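Long-range contacts in putative sulfatase yidJ (Bacteroides fragilis, PDB 2QZU), which probably hydrolyses sulfate esters as a metal-dependent, arylsulfatase-like member of the sulfatase family: residues Y177-M182 against N197-E202; Y421-H426 against D433-F438; Y211-K216 against K298-F303; D360-L365 against E374-V379. All blocks are in the same frame, centred on the assembly; numbering follows the deposited sequence.

Contact 1 (Y177-M182 against N197-E202); sequences YHLKPM and NQWGPE
The carbonyl oxygen His178 O receives the backbone N-H of Gly200 at 3.0 Å, the one hydrogen bond between the loop 177-182 and the segment 197-202. The donor lies in the carbonyl plane, and the same oxygen is approached by the CA of Trp199 at 3.5 Å in a CA-H...O contact, so two successive residues of one segment converge on it. His178 and Leu179 are the central residues of a type I beta turn from Tyr177 to Lys180, while Trp199 is the N-cap residue of helix 200-213; the turn therefore supplies an acceptor to an N-H in the first turn of that helix. Around this bond the side chains close in. With CG anti to the backbone N (chi1 -166°), the Trp199 indole swings back toward the turn, where His178 CB lies 3.5 Å from NE1 and Leu179 CD2 lies 4.1 Å from CD1. The indole N-H itself is bonded to the carbonyl of Leu237, which helps fix the rotation of the ring, and Pro201 CD sits over the centre of one ring face. Pro181 comes from the other flank, its CD 3.1 Å from Gln198 O and its CG 3.9 Å from Gly200 CA. At the periphery the extended Lys180 chain runs alongside Asn197, with CG 3.7 Å from ND2, and its ammonium forms a cation-pi contact with Tyr195. Because the first turn of a helix has N-H groups without acceptors inside the helix, a carbonyl offered by a neighbouring turn satisfies one of them and probably interacts favourably with the helix dipole.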
# COMPACT_ATOMS: atom_id res chain seq x y z
N TYR A 177 -9.69 -0.72 0.31
CA TYR A 177 -9.04 -1.97 0.71
C TYR A 177 -10.07 -3.05 0.34
O TYR A 177 -10.86 -3.48 1.18
CB TYR A 177 -8.76 -1.98 2.22
CG TYR A 177 -7.98 -3.19 2.66
CD1 TYR A 177 -6.63 -3.33 2.36
CD2 TYR A 177 -8.62 -4.24 3.32
CE1 TYR A 177 -5.92 -4.48 2.70
CE2 TYR A 177 -7.93 -5.40 3.66
CZ TYR A 177 -6.58 -5.51 3.35
OH TYR A 177 -5.91 -6.67 3.67
N HIS A 178 -10.04 -3.46 -0.92
CA HIS A 178 -10.98 -4.43 -1.48
C HIS A 178 -11.13 -5.78 -0.78
O HIS A 178 -12.19 -6.40 -0.87
CB HIS A 178 -10.64 -4.69 -2.94
CG HIS A 178 -10.48 -3.45 -3.76
ND1 HIS A 178 -9.47 -3.29 -4.68
CD2 HIS A 178 -11.21 -2.31 -3.80
CE1 HIS A 178 -9.59 -2.11 -5.26
NE2 HIS A 178 -10.64 -1.49 -4.75
N LEU A 179 -10.08 -6.22 -0.10
CA LEU A 179 -10.10 -7.52 0.58
C LEU A 179 -10.91 -7.54 1.88
O LEU A 179 -11.24 -8.60 2.39
CB LEU A 179 -8.67 -7.98 0.87
CG LEU A 179 -7.76 -8.10 -0.36
CD1 LEU A 179 -6.34 -8.46 0.07
CD2 LEU A 179 -8.31 -9.15 -1.31
N LYS A 180 -11.22 -6.36 2.41
CA LYS A 180 -12.03 -6.25 3.62
C LYS A 180 -12.82 -4.95 3.55
O LYS A 180 -12.59 -4.02 4.31
CB LYS A 180 -11.15 -6.26 4.88
CG LYS A 180 -11.96 -6.35 6.17
CD LYS A 180 -11.10 -6.16 7.41
CE LYS A 180 -11.93 -6.27 8.68
NZ LYS A 180 -11.15 -5.97 9.91
N PRO A 181 -13.78 -4.88 2.61
CA PRO A 181 -14.62 -3.69 2.42
C PRO A 181 -15.59 -3.47 3.57
O PRO A 181 -15.83 -4.37 4.37
CB PRO A 181 -15.34 -4.00 1.12
CG PRO A 181 -15.57 -5.48 1.22
CD PRO A 181 -14.21 -5.97 1.72
N MSE A 182 -16.12 -2.26 3.67
CA MSE A 182 -17.10 -1.95 4.70
C MSE A 182 -18.35 -1.38 4.04
O MSE A 182 -18.30 -0.85 2.93
CB MSE A 182 -16.53 -0.98 5.75
CG MSE A 182 -15.73 0.18 5.21
SE MSE A 182 -16.83 1.57 4.48
CE MSE A 182 -15.51 2.94 4.26
N ASN A 197 -15.34 -10.01 5.29
CA ASN A 197 -14.11 -10.70 4.95
C ASN A 197 -14.29 -11.43 3.62
O ASN A 197 -14.26 -12.66 3.56
CB ASN A 197 -13.74 -11.69 6.06
CG ASN A 197 -13.26 -11.00 7.33
OD1 ASN A 197 -13.21 -11.61 8.40
ND2 ASN A 197 -12.89 -9.73 7.21
N GLN A 198 -14.49 -10.65 2.57
CA GLN A 198 -14.69 -11.17 1.23
C GLN A 198 -14.36 -10.05 0.25
O GLN A 198 -14.49 -8.88 0.59
CB GLN A 198 -16.15 -11.61 1.07
CG GLN A 198 -16.55 -12.06 -0.33
CD GLN A 198 -17.88 -12.79 -0.34
OE1 GLN A 198 -18.84 -12.37 0.30
NE2 GLN A 198 -17.94 -13.89 -1.08
N TRP A 199 -13.92 -10.41 -0.95
CA TRP A 199 -13.57 -9.40 -1.95
C TRP A 199 -14.82 -8.59 -2.28
O TRP A 199 -15.89 -9.15 -2.49
CB TRP A 199 -13.00 -10.07 -3.20
CG TRP A 199 -12.30 -9.12 -4.15
CD1 TRP A 199 -11.38 -8.15 -3.83
CD2 TRP A 199 -12.43 -9.08 -5.58
NE1 TRP A 199 -10.93 -7.52 -4.97
CE2 TRP A 199 -11.56 -8.08 -6.06
CE3 TRP A 199 -13.19 -9.81 -6.50
CZ2 TRP A 199 -11.43 -7.77 -7.42
CZ3 TRP A 199 -13.07 -9.51 -7.86
CH2 TRP A 199 -12.19 -8.50 -8.31
N GLY A 200 -14.68 -7.26 -2.31
CA GLY A 200 -15.80 -6.39 -2.59
C GLY A 200 -16.78 -6.84 -3.66
O GLY A 200 -17.96 -7.04 -3.36
N PRO A 201 -16.33 -7.01 -4.91
CA PRO A 201 -17.19 -7.44 -6.02
C PRO A 201 -17.93 -8.74 -5.74
O PRO A 201 -19.05 -8.93 -6.22
CB PRO A 201 -16.21 -7.57 -7.19
CG PRO A 201 -15.21 -6.49 -6.88
CD PRO A 201 -14.97 -6.71 -5.40
N GLU A 202 -17.29 -9.63 -4.99
CA GLU A 202 -17.89 -10.91 -4.63
C GLU A 202 -19.08 -10.72 -3.71
O GLU A 202 -20.15 -11.30 -3.94
CB GLU A 202 -16.86 -11.80 -3.92
CG GLU A 202 -16.09 -12.73 -4.83
CD GLU A 202 -15.17 -13.65 -4.04
OE1 GLU A 202 -15.65 -14.27 -3.07
OE2 GLU A 202 -13.98 -13.75 -4.40

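Contact 2 (Y421-H426 against D433-F438); sequences YTYAVH and DNVILF
A classic beta bulge marks one end of this hairpin pairing: Asp433 and Asn434 both face His426, whose N-H bonds to Asn434 O at 2.9 Å, while Asn434 N returns only a weak bond to His426 O, at 3.4 Å. Beside the bulge the side chains of His426 and Asp433 run the same way, Asp433 CB meeting the imidazole edge in plane, 3.4 Å from ND1. The Asp433 carboxylate bonds to Thr428 OG1. Beyond the bulge the strands are antiparallel, at 174°, and regular. Thr422 with Phe438 and Ala424 with Ile436 are hydrogen-bonded pairs, each joined by two backbone bonds; Ile436 N reaches Ala424 O at 2.8 Å. Together the strands form the hairpin 421-428/431-439 at one edge of a four-stranded antiparallel sheet, with 431-439 outermost within the chain, and helix 455-471 packs against the face bearing Tyr423, Val425, Val435 and Leu437. On that face Tyr423, its CG anti to the backbone N (chi1 176°), lays its ring diagonally across the neighbouring strand, so that CE1 comes 3.6 Å from Val435 CG1. Leu437 CD1 lies near the plane of this ring, at its edge, 4.1 Å from Tyr423 CB, and also touches Tyr421 CD1 at 4.0 Å. On the other face, Ile436 and Phe438 pack on Phe329.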
# COMPACT_ATOMS: atom_id res chain seq x y z
N TYR A 421 -11.27 14.93 -33.34
CA TYR A 421 -10.43 15.82 -32.54
C TYR A 421 -10.77 15.93 -31.05
O TYR A 421 -11.92 15.75 -30.65
CB TYR A 421 -10.50 17.24 -33.10
CG TYR A 421 -10.02 17.41 -34.53
CD1 TYR A 421 -8.66 17.47 -34.83
CD2 TYR A 421 -10.94 17.51 -35.58
CE1 TYR A 421 -8.22 17.64 -36.14
CE2 TYR A 421 -10.51 17.67 -36.89
CZ TYR A 421 -9.15 17.73 -37.16
OH TYR A 421 -8.72 17.89 -38.46
N THR A 422 -9.75 16.22 -30.25
CA THR A 422 -9.94 16.47 -28.83
C THR A 422 -9.35 17.87 -28.67
O THR A 422 -8.16 18.07 -28.91
CB THR A 422 -9.20 15.47 -27.93
OG1 THR A 422 -9.78 14.17 -28.08
CG2 THR A 422 -9.31 15.89 -26.46
N TYR A 423 -10.19 18.82 -28.29
CA TYR A 423 -9.77 20.21 -28.12
C TYR A 423 -10.02 20.65 -26.68
O TYR A 423 -11.03 20.30 -26.09
CB TYR A 423 -10.58 21.11 -29.06
CG TYR A 423 -10.32 22.60 -28.91
CD1 TYR A 423 -9.16 23.17 -29.42
CD2 TYR A 423 -11.24 23.42 -28.26
CE1 TYR A 423 -8.92 24.54 -29.29
CE2 TYR A 423 -11.00 24.79 -28.13
CZ TYR A 423 -9.84 25.34 -28.64
OH TYR A 423 -9.60 26.68 -28.51
N ALA A 424 -9.07 21.39 -26.12
CA ALA A 424 -9.23 21.87 -24.76
C ALA A 424 -8.49 23.18 -24.55
O ALA A 424 -7.45 23.43 -25.16
CB ALA A 424 -8.73 20.84 -23.77
N VAL A 425 -9.05 24.03 -23.69
CA VAL A 425 -8.41 25.30 -23.36
C VAL A 425 -8.30 25.35 -21.85
O VAL A 425 -9.15 24.82 -21.13
CB VAL A 425 -9.23 26.53 -23.85
CG1 VAL A 425 -9.39 26.48 -25.37
CG2 VAL A 425 -10.59 26.59 -23.17
N HIS A 426 -7.23 25.97 -21.37
CA HIS A 426 -7.05 26.11 -19.94
C HIS A 426 -7.10 27.58 -19.57
O HIS A 426 -6.68 28.43 -20.35
CB HIS A 426 -5.71 25.51 -19.50
CG HIS A 426 -5.47 25.60 -18.02
ND1 HIS A 426 -4.90 26.70 -17.42
CD2 HIS A 426 -5.79 24.75 -17.02
CE1 HIS A 426 -4.87 26.53 -16.11
NE2 HIS A 426 -5.41 25.35 -15.84
N ASP A 433 -5.02 30.28 -20.67
CA ASP A 433 -3.62 29.96 -20.39
C ASP A 433 -2.93 28.99 -21.35
O ASP A 433 -1.70 29.00 -21.47
CB ASP A 433 -3.58 29.35 -18.99
CG ASP A 433 -2.36 29.75 -18.20
OD1 ASP A 433 -1.25 29.78 -18.78
OD2 ASP A 433 -2.53 30.03 -17.00
N ASN A 434 -3.70 28.14 -22.00
CA ASN A 434 -3.12 27.13 -22.89
C ASN A 434 -4.20 26.64 -23.84
O ASN A 434 -5.39 26.68 -23.52
CB ASN A 434 -2.60 25.97 -22.03
CG ASN A 434 -1.63 25.07 -22.78
OD1 ASN A 434 -1.23 24.02 -22.27
ND2 ASN A 434 -1.22 25.48 -23.97
N VAL A 435 -3.78 26.18 -25.01
CA VAL A 435 -4.69 25.64 -26.01
C VAL A 435 -4.12 24.31 -26.47
O VAL A 435 -2.95 24.21 -26.83
CB VAL A 435 -4.83 26.59 -27.24
CG1 VAL A 435 -5.81 26.00 -28.24
CG2 VAL A 435 -5.31 27.96 -26.78
N ILE A 436 -4.96 23.28 -26.44
CA ILE A 436 -4.53 21.94 -26.82
C ILE A 436 -5.45 21.35 -27.89
O ILE A 436 -6.67 21.46 -27.80
CB ILE A 436 -4.53 21.02 -25.58
CG1 ILE A 436 -3.60 21.61 -24.52
CG2 ILE A 436 -4.09 19.61 -25.96
CD1 ILE A 436 -3.80 21.03 -23.13
N LEU A 437 -4.85 20.74 -28.90
CA LEU A 437 -5.62 20.14 -29.98
C LEU A 437 -4.92 18.88 -30.48
O LEU A 437 -3.75 18.91 -30.83
CB LEU A 437 -5.80 21.12 -31.14
CG LEU A 437 -6.54 20.59 -32.37
CD1 LEU A 437 -7.94 20.13 -31.98
CD2 LEU A 437 -6.61 21.67 -33.44
N PHE A 438 -5.66 17.77 -30.49
CA PHE A 438 -5.12 16.50 -30.96
C PHE A 438 -5.98 15.97 -32.10
O PHE A 438 -7.21 15.99 -32.01
CB PHE A 438 -5.10 15.45 -29.85
CG PHE A 438 -4.17 15.75 -28.72
CD1 PHE A 438 -4.67 15.97 -27.44
CD2 PHE A 438 -2.79 15.79 -28.92
CE1 PHE A 438 -3.80 16.22 -26.37
CE2 PHE A 438 -1.92 16.04 -27.87
CZ PHE A 438 -2.43 16.25 -26.59

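Contact 3 (Y211-K216 against K298-F303); sequences YINGQK and KQNNLF
Two helix ends meet here, with Lys216 and Asn300 the closest backbone pair at 5.5 Å between CA atoms: segment 211-216 leaves helix 200-213 through a type I turn from Asn213 to Lys216, and segment 298-303 leaves helix 267-299. Asn300 lies between them, and its side chain points at the other segment. Its ND2 is bonded to the carbonyl of Ala296, one turn back, in the helix it follows, and lies 3.8 Å from Ile212 CG2. Its OD1 faces the aliphatic part of Lys216, which crosses the amide at about a right angle, CD 3.2 Å from OD1. Lys216 has CG anti to its own N (chi1 -169°) and stays extended beyond, which carries NZ to a water 2.8 Å away; that water donates to Gln299 O. A second water donates both to Lys216 O and to Asn300 O, the latter at 2.7 Å, so water links the two helix ends. On the side of Gln215 and Ile212, Leu302 sets CD1 against the first segment, 3.6 Å from Ile212 O and 4.0 Å from Gln215 CB, and packs on Phe222 of a central strand. Asn301, with positive phi, is the C-prime residue of a Schellman motif, a common C-terminal helix ending, closed by bonds from Leu302 N to Leu297 O and from Asn301 N to Lys298 O; here the chain goes on to strand 306-311 of the central sheet.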
# COMPACT_ATOMS: atom_id res chain seq x y z
N TYR A 211 -31.11 -9.56 -3.87
CA TYR A 211 -32.08 -8.53 -4.23
C TYR A 211 -32.88 -8.98 -5.45
O TYR A 211 -34.11 -8.90 -5.47
CB TYR A 211 -31.38 -7.21 -4.56
CG TYR A 211 -32.35 -6.07 -4.78
CD1 TYR A 211 -32.95 -5.42 -3.70
CD2 TYR A 211 -32.68 -5.64 -6.06
CE1 TYR A 211 -33.85 -4.38 -3.89
CE2 TYR A 211 -33.58 -4.60 -6.27
CZ TYR A 211 -34.16 -3.97 -5.18
OH TYR A 211 -35.04 -2.94 -5.37
N ILE A 212 -32.17 -9.45 -6.47
CA ILE A 212 -32.80 -9.92 -7.70
C ILE A 212 -33.74 -11.10 -7.46
O ILE A 212 -34.84 -11.15 -8.03
CB ILE A 212 -31.72 -10.30 -8.74
CG1 ILE A 212 -31.01 -9.02 -9.21
CG2 ILE A 212 -32.35 -11.04 -9.91
CD1 ILE A 212 -29.77 -9.26 -10.07
N ASN A 213 -33.33 -12.04 -6.62
CA ASN A 213 -34.17 -13.20 -6.31
C ASN A 213 -35.49 -12.71 -5.72
O ASN A 213 -36.55 -13.26 -6.01
CB ASN A 213 -33.48 -14.11 -5.29
CG ASN A 213 -32.31 -14.89 -5.87
OD1 ASN A 213 -31.54 -15.51 -5.14
ND2 ASN A 213 -32.18 -14.86 -7.19
N GLY A 214 -35.42 -11.66 -4.91
CA GLY A 214 -36.61 -11.11 -4.29
C GLY A 214 -37.55 -10.37 -5.23
O GLY A 214 -38.65 -9.98 -4.82
N GLN A 215 -37.14 -10.18 -6.48
CA GLN A 215 -37.97 -9.48 -7.46
C GLN A 215 -38.64 -10.46 -8.42
O GLN A 215 -39.35 -10.05 -9.34
CB GLN A 215 -37.12 -8.50 -8.28
CG GLN A 215 -36.24 -7.56 -7.47
CD GLN A 215 -37.01 -6.76 -6.44
OE1 GLN A 215 -38.00 -6.10 -6.77
NE2 GLN A 215 -36.56 -6.81 -5.19
N LYS A 216 -38.42 -11.75 -8.20
CA LYS A 216 -38.96 -12.77 -9.08
C LYS A 216 -40.48 -12.77 -9.32
O LYS A 216 -40.93 -13.16 -10.39
CB LYS A 216 -38.53 -14.16 -8.60
CG LYS A 216 -38.83 -15.28 -9.59
CD LYS A 216 -38.40 -16.64 -9.05
CE LYS A 216 -38.72 -17.74 -10.04
NZ LYS A 216 -38.38 -19.09 -9.50
N LYS A 298 -31.21 -14.14 -15.42
CA LYS A 298 -31.72 -15.17 -16.32
C LYS A 298 -32.48 -16.27 -15.56
O LYS A 298 -33.51 -16.76 -16.02
CB LYS A 298 -30.57 -15.78 -17.12
CG LYS A 298 -30.02 -14.86 -18.20
CD LYS A 298 -28.89 -15.54 -18.97
CE LYS A 298 -28.54 -14.78 -20.25
NZ LYS A 298 -28.10 -13.39 -19.98
N GLN A 299 -31.96 -16.65 -14.40
CA GLN A 299 -32.58 -17.69 -13.57
C GLN A 299 -33.97 -17.28 -13.10
O GLN A 299 -34.86 -18.12 -12.95
CB GLN A 299 -31.69 -17.97 -12.35
CG GLN A 299 -32.27 -18.94 -11.32
CD GLN A 299 -32.49 -20.33 -11.87
OE1 GLN A 299 -31.63 -20.89 -12.55
NE2 GLN A 299 -33.65 -20.91 -11.57
N ASN A 300 -34.16 -15.98 -12.87
CA ASN A 300 -35.44 -15.46 -12.40
C ASN A 300 -36.31 -14.92 -13.53
O ASN A 300 -37.34 -14.29 -13.27
CB ASN A 300 -35.19 -14.35 -11.36
CG ASN A 300 -34.70 -14.90 -10.03
OD1 ASN A 300 -35.45 -15.53 -9.29
ND2 ASN A 300 -33.43 -14.66 -9.73
N ASN A 301 -35.91 -15.16 -14.77
CA ASN A 301 -36.67 -14.68 -15.93
C ASN A 301 -36.81 -13.16 -15.88
O ASN A 301 -37.85 -12.60 -16.25
CB ASN A 301 -38.05 -15.34 -15.98
CG ASN A 301 -37.99 -16.79 -16.41
OD1 ASN A 301 -38.97 -17.53 -16.31
ND2 ASN A 301 -36.83 -17.21 -16.90
N LEU A 302 -35.75 -12.51 -15.41
CA LEU A 302 -35.72 -11.05 -15.28
C LEU A 302 -34.62 -10.43 -16.14
O LEU A 302 -34.14 -9.34 -15.83
CB LEU A 302 -35.49 -10.66 -13.82
CG LEU A 302 -36.53 -11.06 -12.77
CD1 LEU A 302 -36.01 -10.73 -11.37
CD2 LEU A 302 -37.83 -10.33 -13.06
N PHE A 303 -34.21 -11.13 -17.19
CA PHE A 303 -33.15 -10.62 -18.05
C PHE A 303 -33.71 -9.98 -19.33
O PHE A 303 -33.27 -8.91 -19.73
CB PHE A 303 -32.17 -11.73 -18.44
CG PHE A 303 -31.02 -11.26 -19.29
CD1 PHE A 303 -30.05 -10.40 -18.76
CD2 PHE A 303 -30.90 -11.66 -20.62
CE1 PHE A 303 -29.00 -9.94 -19.55
CE2 PHE A 303 -29.85 -11.20 -21.41
CZ PHE A 303 -28.89 -10.34 -20.88
O HOH W 1 -39.83 -13.27 -13.08
O HOH W 2 -36.72 -19.63 -11.74

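Contact 4 (D360-L365 against E374-V379); sequences DLYPTL and EIPETV
The start of helix 361-368 faces an irregular chain, residues 374-379, whose last four residues, Pro376 to Val379, make a type I beta turn; the closest CA atoms, those of Pro363 and Ile375, are 6.3 Å apart. Side chains bridge this separation, with Tyr362 and Pro363 on the helical side. Tyr362 directs its ring into the returning chain because CG stands anti to the backbone N (chi1 -174°). Val379 places one methyl on the ring: CG2 lies over a face, 3.9 Å from the centroid and 19° off the normal, a CH-pi contact shifted toward the rim, nearest CZ and CE1. The phenol oxygen is also close to the ring of Pro376, with OH 3.1 Å from CD, and CE1 of the tyrosine lies 3.8 Å from that same CD. This hydroxyl is hydrogen-bonded to the carbonyl of Arg114, while Trp116 meets the tyrosine edge-to-face, so the phenol is held from several directions. In the alkaline phosphatase-like fold of sulfatases, helix 361-368 packs beside the central sheet, Leu361 and Leu365 touching Phe32 of strand 29-35, and the segment 374-379 passes along the flank of the helix bearing Tyr362 and Pro363. The other methyl of Val379, CG1, reaches Pro363 CD at 4.1 Å. Ile375 completes the apolar patch: with CG1 beside its backbone N and the chain extended at chi2 (173°), CD1 is carried to 3.8 Å from Pro363 CB and 3.6 Å from Pro363 O. Asp360 O accepts from both Thr364 N and Thr364 OG1, the hydroxyl coming from above the carbonyl plane at 2.7 Å.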
# COMPACT_ATOMS: atom_id res chain seq x y z
N ASP A 360 -25.03 11.00 -19.91
CA ASP A 360 -26.22 11.01 -20.76
C ASP A 360 -27.20 9.92 -20.36
O ASP A 360 -28.34 9.90 -20.84
CB ASP A 360 -25.84 10.81 -22.23
CG ASP A 360 -24.95 11.91 -22.75
OD1 ASP A 360 -25.10 13.07 -22.30
OD2 ASP A 360 -24.10 11.61 -23.63
N LEU A 361 -26.78 9.02 -19.47
CA LEU A 361 -27.65 7.92 -19.07
C LEU A 361 -28.94 8.30 -18.35
O LEU A 361 -29.93 7.58 -18.45
CB LEU A 361 -26.85 6.90 -18.24
CG LEU A 361 -25.81 6.14 -19.08
CD1 LEU A 361 -24.94 5.27 -18.18
CD2 LEU A 361 -26.51 5.28 -20.13
N TYR A 362 -28.95 9.44 -17.65
CA TYR A 362 -30.15 9.90 -16.95
C TYR A 362 -31.30 10.09 -17.96
O TYR A 362 -32.29 9.35 -17.93
CB TYR A 362 -29.84 11.21 -16.20
CG TYR A 362 -30.92 11.78 -15.30
CD1 TYR A 362 -32.26 11.86 -15.71
CD2 TYR A 362 -30.58 12.37 -14.08
CE1 TYR A 362 -33.22 12.51 -14.92
CE2 TYR A 362 -31.52 13.02 -13.30
CZ TYR A 362 -32.84 13.09 -13.72
OH TYR A 362 -33.77 13.74 -12.94
N PRO A 363 -31.19 11.06 -18.89
CA PRO A 363 -32.30 11.21 -19.83
C PRO A 363 -32.47 10.03 -20.79
O PRO A 363 -33.59 9.65 -21.13
CB PRO A 363 -31.96 12.51 -20.57
CG PRO A 363 -30.46 12.49 -20.59
CD PRO A 363 -30.11 12.03 -19.18
N THR A 364 -31.35 9.45 -21.23
CA THR A 364 -31.40 8.32 -22.15
C THR A 364 -32.16 7.12 -21.60
O THR A 364 -33.08 6.61 -22.24
CB THR A 364 -29.97 7.89 -22.56
OG1 THR A 364 -29.29 9.00 -23.17
CG2 THR A 364 -30.01 6.73 -23.56
N LEU A 365 -31.80 6.67 -20.40
CA LEU A 365 -32.48 5.52 -19.80
C LEU A 365 -33.94 5.83 -19.47
O LEU A 365 -34.82 5.03 -19.76
CB LEU A 365 -31.74 5.07 -18.53
CG LEU A 365 -30.37 4.41 -18.76
CD1 LEU A 365 -29.64 4.25 -17.43
CD2 LEU A 365 -30.55 3.06 -19.44
N GLU A 374 -41.00 12.64 -17.54
CA GLU A 374 -40.54 12.85 -16.16
C GLU A 374 -39.14 13.44 -16.03
O GLU A 374 -38.69 13.70 -14.92
CB GLU A 374 -40.60 11.53 -15.37
CG GLU A 374 -41.95 10.83 -15.37
CD GLU A 374 -43.07 11.72 -14.88
OE1 GLU A 374 -42.91 12.36 -13.82
OE2 GLU A 374 -44.13 11.76 -15.55
N ILE A 375 -38.45 13.63 -17.15
CA ILE A 375 -37.10 14.21 -17.11
C ILE A 375 -37.25 15.69 -16.73
O ILE A 375 -37.95 16.44 -17.40
CB ILE A 375 -36.40 14.10 -18.48
CG1 ILE A 375 -36.26 12.62 -18.87
CG2 ILE A 375 -35.03 14.75 -18.42
CD1 ILE A 375 -35.73 12.41 -20.27
N PRO A 376 -36.60 16.11 -15.64
CA PRO A 376 -36.68 17.51 -15.20
C PRO A 376 -36.15 18.48 -16.26
O PRO A 376 -35.32 18.11 -17.09
CB PRO A 376 -35.83 17.54 -13.94
CG PRO A 376 -35.92 16.14 -13.43
CD PRO A 376 -35.80 15.32 -14.68
N GLU A 377 -36.64 19.71 -16.22
CA GLU A 377 -36.20 20.74 -17.16
C GLU A 377 -34.76 21.10 -16.83
O GLU A 377 -34.06 21.70 -17.64
CB GLU A 377 -37.10 21.97 -17.03
CG GLU A 377 -36.69 23.15 -17.90
CD GLU A 377 -36.71 22.82 -19.38
OE1 GLU A 377 -37.78 22.46 -19.90
OE2 GLU A 377 -35.64 22.94 -20.03
N THR A 378 -34.32 20.73 -15.63
CA THR A 378 -32.97 21.03 -15.18
C THR A 378 -31.90 20.12 -15.80
O THR A 378 -30.71 20.44 -15.75
CB THR A 378 -32.87 20.94 -13.63
OG1 THR A 378 -31.58 21.40 -13.21
CG2 THR A 378 -33.07 19.51 -13.15
N VAL A 379 -32.32 19.00 -16.38
CA VAL A 379 -31.37 18.07 -17.01
C VAL A 379 -30.75 18.69 -18.27
O VAL A 379 -31.46 19.19 -19.15
CB VAL A 379 -32.06 16.72 -17.33
CG1 VAL A 379 -31.15 15.85 -18.19
CG2 VAL A 379 -32.38 16.00 -16.02

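Contacts 1 and 3 share helix 200-213: contact 1 lies at its beginning and contact 3 at its far end, with centres 24 Å apart and nearest atoms about 11 Å apart. Helix 267-299 ends in contact 3 and also touches Trp199 and Pro201 of contact 1 through Asn289, linking the two indirectly. Contact 4 lies about 12 Å from contact 3 at the nearest atoms, and its helix packs on strand 29-35 of the central sheet. Contact 2 belongs to the separate four-stranded sheet, 40 Å from contact 1 between centres and across the chain's centre from it. None of the four contains Ser76, the predicted formylglycine (3-oxoalanine) site, which is unmodified here.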